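Local coordinates for protein proteolytically activated form of PPO4 Tyrosinase (Agaricus bisporus var. bisporus H97, PDB 4OUA) that uses a pair of copper ions to hydroxylate monophenols and oxidise the resulting o-diphenols to reactive o-quinones, the first step of melanin synthesis, at residues A4-L16 with T344-K356. Residues are numbered along the deposited sequence; the frame is centred on the assembly and turned at random.
Sequences ATVGPTGGVKNRL and TALLNYSYPDFDK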
# COMPACT_ATOMS: atom_id res chain seq x y z
N ALA A 4 -6.39 -9.19 15.00
CA ALA A 4 -6.49 -9.97 13.77
C ALA A 4 -6.83 -9.08 12.58
O ALA A 4 -7.59 -8.12 12.70
CB ALA A 4 -7.53 -11.07 13.93
N THR A 5 -6.27 -9.42 11.42
CA THR A 5 -6.54 -8.67 10.19
C THR A 5 -7.77 -9.21 9.48
O THR A 5 -7.67 -10.13 8.66
CB THR A 5 -5.33 -8.70 9.23
OG1 THR A 5 -4.19 -8.10 9.86
CG2 THR A 5 -5.65 -7.95 7.96
N VAL A 6 -8.93 -8.64 9.79
CA VAL A 6 -10.19 -9.11 9.24
C VAL A 6 -10.69 -8.23 8.10
O VAL A 6 -11.65 -8.57 7.41
CB VAL A 6 -11.28 -9.18 10.33
CG1 VAL A 6 -10.96 -10.28 11.33
CG2 VAL A 6 -11.42 -7.84 11.02
N GLY A 7 -10.03 -7.09 7.92
CA GLY A 7 -10.41 -6.16 6.87
C GLY A 7 -11.49 -5.20 7.31
O GLY A 7 -12.00 -5.31 8.42
N PRO A 8 -11.86 -4.25 6.43
CA PRO A 8 -12.86 -3.23 6.74
C PRO A 8 -14.26 -3.81 6.88
O PRO A 8 -14.44 -5.02 6.77
CB PRO A 8 -12.78 -2.29 5.53
CG PRO A 8 -12.30 -3.16 4.42
CD PRO A 8 -11.35 -4.13 5.06
N THR A 9 -15.24 -2.95 7.13
CA THR A 9 -16.62 -3.39 7.29
C THR A 9 -17.55 -2.64 6.34
O THR A 9 -17.16 -1.64 5.75
CB THR A 9 -17.11 -3.19 8.74
OG1 THR A 9 -18.38 -3.83 8.91
CG2 THR A 9 -17.25 -1.71 9.05
N GLY A 10 -18.77 -3.13 6.20
CA GLY A 10 -19.77 -2.47 5.37
C GLY A 10 -19.91 -3.07 3.99
O GLY A 10 -20.25 -2.37 3.04
N GLY A 11 -19.65 -4.37 3.88
CA GLY A 11 -19.77 -5.07 2.61
C GLY A 11 -18.57 -4.83 1.70
O GLY A 11 -17.57 -4.26 2.12
N VAL A 12 -18.68 -5.28 0.45
CA VAL A 12 -17.60 -5.13 -0.51
C VAL A 12 -17.69 -3.80 -1.26
O VAL A 12 -18.54 -3.63 -2.13
CB VAL A 12 -17.57 -6.28 -1.53
CG1 VAL A 12 -16.54 -6.00 -2.61
CG2 VAL A 12 -17.28 -7.60 -0.83
N LYS A 13 -16.81 -2.87 -0.90
CA LYS A 13 -16.75 -1.57 -1.57
C LYS A 13 -15.47 -1.43 -2.39
O LYS A 13 -14.50 -2.16 -2.17
CB LYS A 13 -16.86 -0.44 -0.55
CG LYS A 13 -18.22 -0.34 0.12
CD LYS A 13 -19.33 -0.21 -0.91
CE LYS A 13 -20.69 -0.04 -0.24
NZ LYS A 13 -20.97 -1.15 0.71
N ASN A 14 -15.47 -0.48 -3.32
CA ASN A 14 -14.33 -0.29 -4.20
C ASN A 14 -13.28 0.66 -3.65
O ASN A 14 -13.61 1.67 -3.01
CB ASN A 14 -14.79 0.21 -5.57
CG ASN A 14 -15.40 -0.88 -6.42
OD1 ASN A 14 -15.15 -2.06 -6.20
ND2 ASN A 14 -16.20 -0.49 -7.40
N ARG A 15 -12.02 0.34 -3.90
CA ARG A 15 -10.93 1.27 -3.67
C ARG A 15 -10.85 2.19 -4.88
O ARG A 15 -10.53 1.75 -5.99
CB ARG A 15 -9.61 0.53 -3.45
CG ARG A 15 -9.63 -0.39 -2.25
CD ARG A 15 -8.32 -1.17 -2.13
NE ARG A 15 -8.28 -1.96 -0.90
CZ ARG A 15 -7.30 -2.80 -0.59
NH1 ARG A 15 -6.27 -2.96 -1.42
NH2 ARG A 15 -7.34 -3.48 0.55
N LEU A 16 -11.16 3.46 -4.68
CA LEU A 16 -11.25 4.40 -5.79
C LEU A 16 -9.88 4.87 -6.28
O LEU A 16 -8.90 4.82 -5.54
CB LEU A 16 -12.09 5.61 -5.39
CG LEU A 16 -13.51 5.32 -4.91
CD1 LEU A 16 -14.26 6.62 -4.64
CD2 LEU A 16 -14.26 4.47 -5.92
N THR A 344 -10.53 -11.08 -3.04
CA THR A 344 -10.46 -9.84 -2.27
C THR A 344 -11.77 -9.55 -1.53
O THR A 344 -11.82 -8.71 -0.64
CB THR A 344 -10.11 -8.63 -3.16
OG1 THR A 344 -11.17 -8.38 -4.08
CG2 THR A 344 -8.82 -8.89 -3.93
N ALA A 345 -12.83 -10.26 -1.91
CA ALA A 345 -14.13 -10.08 -1.28
C ALA A 345 -14.09 -10.50 0.18
O ALA A 345 -14.88 -10.01 1.00
CB ALA A 345 -15.19 -10.86 -2.03
N LEU A 346 -13.17 -11.39 0.52
CA LEU A 346 -13.00 -11.85 1.89
C LEU A 346 -12.53 -10.71 2.79
O LEU A 346 -12.65 -10.77 4.01
CB LEU A 346 -12.01 -13.01 1.96
CG LEU A 346 -12.60 -14.40 2.20
CD1 LEU A 346 -13.58 -14.77 1.09
CD2 LEU A 346 -11.49 -15.44 2.31
N LEU A 347 -11.98 -9.67 2.16
CA LEU A 347 -11.49 -8.51 2.89
C LEU A 347 -12.35 -7.29 2.59
O LEU A 347 -11.95 -6.15 2.84
CB LEU A 347 -10.02 -8.25 2.53
CG LEU A 347 -9.06 -9.37 2.92
CD1 LEU A 347 -7.73 -9.22 2.22
CD2 LEU A 347 -8.87 -9.40 4.43
N ASN A 348 -13.54 -7.54 2.05
CA ASN A 348 -14.53 -6.50 1.82
C ASN A 348 -14.05 -5.35 0.93
O ASN A 348 -14.37 -4.19 1.19
CB ASN A 348 -15.01 -5.93 3.16
CG ASN A 348 -16.32 -6.55 3.61
OD1 ASN A 348 -16.80 -7.51 3.01
ND2 ASN A 348 -16.90 -6.01 4.67
N TYR A 349 -13.31 -5.67 -0.12
CA TYR A 349 -12.89 -4.64 -1.06
C TYR A 349 -12.80 -5.16 -2.49
O TYR A 349 -12.89 -6.37 -2.73
CB TYR A 349 -11.54 -4.04 -0.63
CG TYR A 349 -10.33 -4.90 -0.96
CD1 TYR A 349 -9.62 -4.71 -2.14
CD2 TYR A 349 -9.89 -5.87 -0.07
CE1 TYR A 349 -8.52 -5.48 -2.44
CE2 TYR A 349 -8.78 -6.64 -0.36
CZ TYR A 349 -8.10 -6.44 -1.55
OH TYR A 349 -6.99 -7.21 -1.84
N SER A 350 -12.64 -4.24 -3.42
CA SER A 350 -12.53 -4.57 -4.84
C SER A 350 -12.12 -3.33 -5.62
O SER A 350 -11.92 -2.26 -5.03
CB SER A 350 -13.84 -5.14 -5.37
OG SER A 350 -13.74 -5.43 -6.76
N TYR A 351 -12.02 -3.45 -6.94
CA TYR A 351 -11.61 -2.33 -7.77
C TYR A 351 -12.64 -2.03 -8.84
O TYR A 351 -13.30 -2.94 -9.35
CB TYR A 351 -10.24 -2.60 -8.39
CG TYR A 351 -9.16 -2.85 -7.36
CD1 TYR A 351 -8.46 -1.80 -6.80
CD2 TYR A 351 -8.86 -4.14 -6.94
CE1 TYR A 351 -7.49 -2.02 -5.85
CE2 TYR A 351 -7.89 -4.37 -5.99
CZ TYR A 351 -7.20 -3.30 -5.45
OH TYR A 351 -6.23 -3.53 -4.50
N PRO A 352 -12.80 -0.74 -9.18
CA PRO A 352 -13.80 -0.26 -10.14
C PRO A 352 -13.57 -0.77 -11.56
O PRO A 352 -14.44 -0.60 -12.41
CB PRO A 352 -13.65 1.26 -10.07
CG PRO A 352 -12.26 1.48 -9.58
CD PRO A 352 -11.98 0.35 -8.64
N ASP A 353 -12.42 -1.39 -11.80
CA ASP A 353 -12.10 -1.94 -13.11
C ASP A 353 -13.03 -3.09 -13.47
O ASP A 353 -13.16 -3.45 -14.64
CB ASP A 353 -10.65 -2.42 -13.15
CG ASP A 353 -9.67 -1.35 -12.69
OD1 ASP A 353 -9.43 -1.26 -11.47
OD2 ASP A 353 -9.14 -0.61 -13.55
N PHE A 354 -13.68 -3.67 -12.46
CA PHE A 354 -14.50 -4.86 -12.65
C PHE A 354 -16.00 -4.58 -12.58
O PHE A 354 -16.81 -5.50 -12.67
CB PHE A 354 -14.14 -5.92 -11.61
CG PHE A 354 -12.70 -6.33 -11.63
CD1 PHE A 354 -12.24 -7.26 -12.55
CD2 PHE A 354 -11.80 -5.79 -10.72
CE1 PHE A 354 -10.91 -7.64 -12.57
CE2 PHE A 354 -10.47 -6.17 -10.73
CZ PHE A 354 -10.03 -7.09 -11.66
N ASP A 355 -16.37 -3.31 -12.44
CA ASP A 355 -17.76 -2.94 -12.18
C ASP A 355 -18.72 -3.38 -13.28
O ASP A 355 -19.83 -3.83 -13.00
CB ASP A 355 -17.88 -1.42 -11.97
CG ASP A 355 -17.39 -0.98 -10.60
OD1 ASP A 355 -17.31 -1.84 -9.69
OD2 ASP A 355 -17.10 0.22 -10.43
N LYS A 356 -18.30 -3.24 -14.54
CA LYS A 356 -19.17 -3.56 -15.66
C LYS A 356 -19.22 -5.05 -15.98
O LYS A 356 -19.92 -5.47 -16.90
CB LYS A 356 -18.73 -2.78 -16.91
CG LYS A 356 -19.46 -1.47 -17.12
CD LYS A 356 -19.14 -0.46 -16.03
CE LYS A 356 -19.88 0.85 -16.26
NZ LYS A 356 -19.46 1.91 -15.30
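Arg15 reaches across from 4-16 to lie on the ring of Tyr349. Its CB and CG pass beside Ser350 O, CB also close to Tyr351 CE1, and CD touches both tyrosines, 3.8 Å from Tyr349 CD1 and 3.9 Å from Tyr351 CE1. The chain, extended from CG to NE, carries the guanidinium out over the Tyr349 ring, where it lies flat: NE sits by CD1, CZ by CD1 and CE1, and NH2 by CD2. The planes diverge by just 7°, with Arg15 CZ 3.5 Å from the Tyr349 ring centroid, a stacked cation-pi pair. NH1 makes a weak bond to Tyr351 OH, whose ring stands almost perpendicular to the guanidinium, while NH2 forms a salt bridge with Glu98. Asp286 OD2 is hydrogen-bonded to both tyrosine hydroxyls. Thr344 CB lies against the other Tyr349 face, toward its rim. With a leucine in place of Tyr349, Arg15 would probably lose its flat aromatic platform and Asp286 one hydroxyl partner.

The backbones pair as a two-stranded parallel sheet, 13-14 beside 349-350, tying the N-terminal arm to the chain beyond the di-copper helices; Arg15 meets Glu98 of helix 86-109 and Ser283 of helix 277-295, its side chain about 8 Å from that of the copper ligand His282. Arg15 N bonds Ser350 O at 2.8 Å. Asparagine suits position 14 because its amide offers N-H: Asn14 ND2 meets the syn lone pair of Asp355 OD1 at 2.9 Å, the two flat groups nearly coplanar. Farther back, Asn348 ND2 bonds Pro8 O weakly, at 3.4 Å.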